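PDB 3NYM: uncharacterized protein from Neisseria meningitidis serogroup B, which is of unknown function, an all-helical member of a family of uncharacterised proteins that pairs with a second copy of itself in the crystal. Local coordinates for residues A[13-16]-A[17-21]; A[108-112]-A[113-117]. All coordinates share one frame; numbering follows the deposited sequence.

Contact 1. Residues A[13-16]-A[17-21]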
# COMPACT_ATOMS: atom_id res chain seq x y z
N ILE A 13 6.98 -8.49 -16.22
CA ILE A 13 8.40 -8.15 -16.24
C ILE A 13 9.12 -8.92 -15.14
O ILE A 13 10.24 -9.37 -15.32
CB ILE A 13 8.62 -6.64 -16.01
CG1 ILE A 13 7.94 -5.83 -17.12
CG2 ILE A 13 10.11 -6.34 -15.97
CD1 ILE A 13 7.82 -4.35 -16.78
N LEU A 14 8.47 -9.06 -13.98
CA LEU A 14 9.08 -9.79 -12.87
C LEU A 14 9.29 -11.27 -13.24
O LEU A 14 10.32 -11.86 -12.91
CB LEU A 14 8.27 -9.63 -11.59
CG LEU A 14 8.20 -8.19 -11.06
CD1 LEU A 14 7.33 -8.12 -9.83
CD2 LEU A 14 9.62 -7.66 -10.76
N ILE A 15 8.32 -11.85 -13.93
CA ILE A 15 8.49 -13.22 -14.42
C ILE A 15 9.72 -13.31 -15.33
O ILE A 15 10.54 -14.22 -15.20
CB ILE A 15 7.24 -13.73 -15.15
CG1 ILE A 15 6.08 -13.91 -14.17
CG2 ILE A 15 7.53 -15.03 -15.89
CD1 ILE A 15 4.72 -14.00 -14.84
N ASN A 16 9.88 -12.33 -16.23
CA ASN A 16 11.04 -12.28 -17.11
C ASN A 16 12.36 -12.20 -16.34
O ASN A 16 13.34 -12.85 -16.69
CB ASN A 16 10.96 -11.11 -18.09
CG ASN A 16 9.89 -11.31 -19.14
OD1 ASN A 16 9.47 -12.44 -19.41
ND2 ASN A 16 9.44 -10.22 -19.76
N VAL A 17 12.39 -11.40 -15.28
CA VAL A 17 13.60 -11.31 -14.47
C VAL A 17 13.93 -12.68 -13.88
O VAL A 17 15.08 -13.12 -13.87
CB VAL A 17 13.46 -10.26 -13.35
CG1 VAL A 17 14.70 -10.27 -12.46
CG2 VAL A 17 13.24 -8.89 -13.95
N GLY A 18 12.90 -13.36 -13.39
CA GLY A 18 13.06 -14.70 -12.87
C GLY A 18 13.66 -15.65 -13.88
O GLY A 18 14.51 -16.49 -13.54
N LEU A 19 13.24 -15.53 -15.14
CA LEU A 19 13.72 -16.44 -16.18
C LEU A 19 15.22 -16.28 -16.41
O LEU A 19 15.92 -17.25 -16.70
CB LEU A 19 12.95 -16.25 -17.49
CG LEU A 19 11.47 -16.62 -17.44
CD1 LEU A 19 10.76 -16.19 -18.71
CD2 LEU A 19 11.30 -18.11 -17.19
N TYR A 20 15.73 -15.05 -16.27
CA TYR A 20 17.17 -14.84 -16.38
C TYR A 20 17.89 -15.62 -15.28
O TYR A 20 19.03 -16.04 -15.44
CB TYR A 20 17.53 -13.35 -16.34
CG TYR A 20 17.30 -12.69 -17.68
CD1 TYR A 20 18.23 -12.84 -18.71
CD2 TYR A 20 16.14 -11.96 -17.93
CE1 TYR A 20 18.02 -12.27 -19.95
CE2 TYR A 20 15.92 -11.39 -19.18
CZ TYR A 20 16.86 -11.55 -20.18
OH TYR A 20 16.66 -10.98 -21.43
N GLN A 21 17.19 -15.86 -14.18
CA GLN A 21 17.79 -16.56 -13.04
C GLN A 21 17.54 -18.06 -13.10
O GLN A 21 17.88 -18.78 -12.16
CB GLN A 21 17.28 -15.97 -11.72
CG GLN A 21 17.51 -14.49 -11.61
CD GLN A 21 17.20 -13.92 -10.25
OE1 GLN A 21 16.97 -14.66 -9.29
NE2 GLN A 21 17.20 -12.60 -10.15
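Val17 N reaches back to Ile13 O at 3.0 Å, the first of four successive i to i+4 bonds that bind residues 17-20 to the turn before them in helix 13-20. Gly18 N to Leu14 O is the straightest, with 165° at the hydrogen, whereas Leu19 N meets Ile15 O at a more bent 144°. The ladder stretches at its last rung, where Tyr20 N lies 3.3 Å from Asn16 O. That same oxygen is approached obliquely by the Tyr20 ring, whose CD2 comes to 3.2 Å. Val17 CG2 lies 3.3 Å from Ile13 O, brought there by a chi1 of 175° that sets this methyl beside the backbone N and sends CG1 the other way. On the outer side, Leu19 CD1 packs loosely against Ile15 CG2 at 4.4 Å and has Asn16 OD1 at 4.0 Å. The amide of Asn16 is turned to the second subunit, where ND2 hydrogen-bonds Gln72 OE1. At the end of the helix, Gln21 N bonds to Gly18 O at 2.8 Å, and Tyr20 O accepts from Asn119 ND2. The short helix is thus held between two neighbours, with Leu14 and Val17 packed on helix 83-113, while Ile13, Leu14 and Val17 also meet Met68 and Leu75 of the second subunit.

Contact 2. Residues A[108-112]-A[113-117]; sequences ISTLL and SAEYK
The C-terminal end of helix 83-113 passes here into a type I beta turn, Ala114 to Lys117, and Thr110 is the helix residue that receives most of the returning chain. Ser113 N still makes a regular helical bond to Ser109 O, 3.1 Å long. At Ala114 the phi angle turns positive (55°) and the helical pattern fails: its N lies 3.2 Å from Thr110 O and 3.0 Å from Leu111 O, and both bonds are weak and bent. Thr110 O has further donors. Ser113 OG gives its proton to it at 3.1 Å, coming from above the carbonyl plane, and a water donates to it while accepting from Tyr116 N, so that this water ties the turn to the last helical residues. A chi1 of 78° holds the Ser113 hydroxyl between its own backbone N and carbonyl carbon, where OG can also accept from Glu115 N at 3.2 Å.

Apolar contact runs alongside this network. Thr110 CG2 presses obliquely against the Tyr116 ring, 3.4 Å from CD2 and nearly as close to CE2. Glu115 CG covers one face of the ring, 3.6 Å above its centre, and a second water joins Glu115 OE1 to Thr110 OG1, whose own hydrogen goes to Thr106 O one turn earlier. The Tyr116 hydroxyl is hydrogen-bonded to Asn35 ND2. An ST turn begun by Ser113 thus spans Ala114, the residue of positive phi, from which the type I beta turn starts; together the two turns close the long helix and lead the chain away from it.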
# COMPACT_ATOMS: atom_id res chain seq x y z
N ILE A 108 10.22 -8.32 -5.34
CA ILE A 108 11.24 -7.62 -6.11
C ILE A 108 12.57 -7.75 -5.39
O ILE A 108 13.60 -8.02 -6.00
CB ILE A 108 10.90 -6.14 -6.28
CG1 ILE A 108 9.68 -5.98 -7.19
CG2 ILE A 108 12.09 -5.37 -6.83
CD1 ILE A 108 9.33 -4.54 -7.47
N SER A 109 12.54 -7.56 -4.07
CA SER A 109 13.73 -7.70 -3.24
C SER A 109 14.33 -9.10 -3.38
O SER A 109 15.55 -9.27 -3.39
CB SER A 109 13.36 -7.41 -1.79
OG SER A 109 14.33 -7.90 -0.90
N THR A 110 13.46 -10.10 -3.50
CA THR A 110 13.93 -11.48 -3.67
C THR A 110 14.61 -11.70 -5.02
O THR A 110 15.58 -12.46 -5.13
CB THR A 110 12.76 -12.47 -3.49
OG1 THR A 110 12.15 -12.25 -2.22
CG2 THR A 110 13.27 -13.89 -3.57
N LEU A 111 14.11 -11.03 -6.05
CA LEU A 111 14.73 -11.10 -7.36
C LEU A 111 16.06 -10.36 -7.37
O LEU A 111 17.02 -10.84 -7.96
CB LEU A 111 13.78 -10.53 -8.42
CG LEU A 111 12.60 -11.45 -8.72
CD1 LEU A 111 11.47 -10.70 -9.40
CD2 LEU A 111 13.08 -12.62 -9.58
N LEU A 112 16.11 -9.21 -6.71
CA LEU A 112 17.33 -8.41 -6.65
C LEU A 112 18.46 -9.12 -5.91
O LEU A 112 19.63 -8.90 -6.21
CB LEU A 112 17.07 -7.05 -5.98
CG LEU A 112 16.54 -5.92 -6.84
CD1 LEU A 112 16.11 -4.75 -5.97
CD2 LEU A 112 17.60 -5.46 -7.82
N SER A 113 18.12 -9.96 -4.94
CA SER A 113 19.12 -10.72 -4.21
C SER A 113 19.51 -11.98 -4.97
O SER A 113 20.55 -12.58 -4.71
CB SER A 113 18.59 -11.12 -2.83
OG SER A 113 17.71 -12.23 -2.95
N ALA A 114 18.65 -12.37 -5.91
CA ALA A 114 18.84 -13.59 -6.72
C ALA A 114 19.03 -14.84 -5.86
O ALA A 114 19.71 -15.78 -6.26
CB ALA A 114 20.01 -13.41 -7.69
N GLU A 115 18.43 -14.85 -4.68
CA GLU A 115 18.69 -15.91 -3.72
C GLU A 115 18.15 -17.26 -4.18
O GLU A 115 18.66 -18.31 -3.78
CB GLU A 115 18.15 -15.55 -2.33
CG GLU A 115 16.67 -15.79 -2.14
CD GLU A 115 16.21 -15.44 -0.74
OE1 GLU A 115 15.84 -14.26 -0.51
OE2 GLU A 115 16.22 -16.33 0.14
N TYR A 116 17.14 -17.25 -5.04
CA TYR A 116 16.54 -18.50 -5.53
C TYR A 116 16.96 -18.89 -6.94
O TYR A 116 16.36 -19.79 -7.53
CB TYR A 116 15.01 -18.44 -5.43
CG TYR A 116 14.50 -18.29 -4.01
CD1 TYR A 116 14.90 -19.16 -3.01
CD2 TYR A 116 13.59 -17.29 -3.69
CE1 TYR A 116 14.43 -19.03 -1.72
CE2 TYR A 116 13.11 -17.15 -2.39
CZ TYR A 116 13.54 -18.02 -1.41
OH TYR A 116 13.08 -17.91 -0.12
N LYS A 117 17.99 -18.24 -7.47
CA LYS A 117 18.48 -18.53 -8.83
C LYS A 117 18.85 -20.00 -8.99
O LYS A 117 19.27 -20.66 -8.04
CB LYS A 117 19.70 -17.67 -9.16
CG LYS A 117 20.94 -18.08 -8.40
CD LYS A 117 22.12 -17.16 -8.70
CE LYS A 117 23.37 -17.62 -7.95
NZ LYS A 117 24.57 -16.86 -8.39
O HOH W 1 15.79 -15.12 -6.59
O HOH W 2 13.18 -13.78 0.50

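How the contacts relate
Contact 1 is the whole short helix 13-20 and its exit, contact 2 the C-terminal end of helix 83-113, with centres about 10 Å apart. They meet directly: Leu14 CD2 packs on Leu111 CD1 at 3.8 Å, and Gln21 NE2 probably hydrogen-bonds Leu111 O at 2.8 Å, so a side chain from the end of one helix meets a carbonyl near the end of the other. Each is partly buried, with a mixture of covered and exposed residues, and each touches the second subunit. Their chemistry differs: residues 13-21 rely on regular backbone bonds, whereas residues 108-117 supplement weak backbone bonds with a serine hydroxyl and bridging waters.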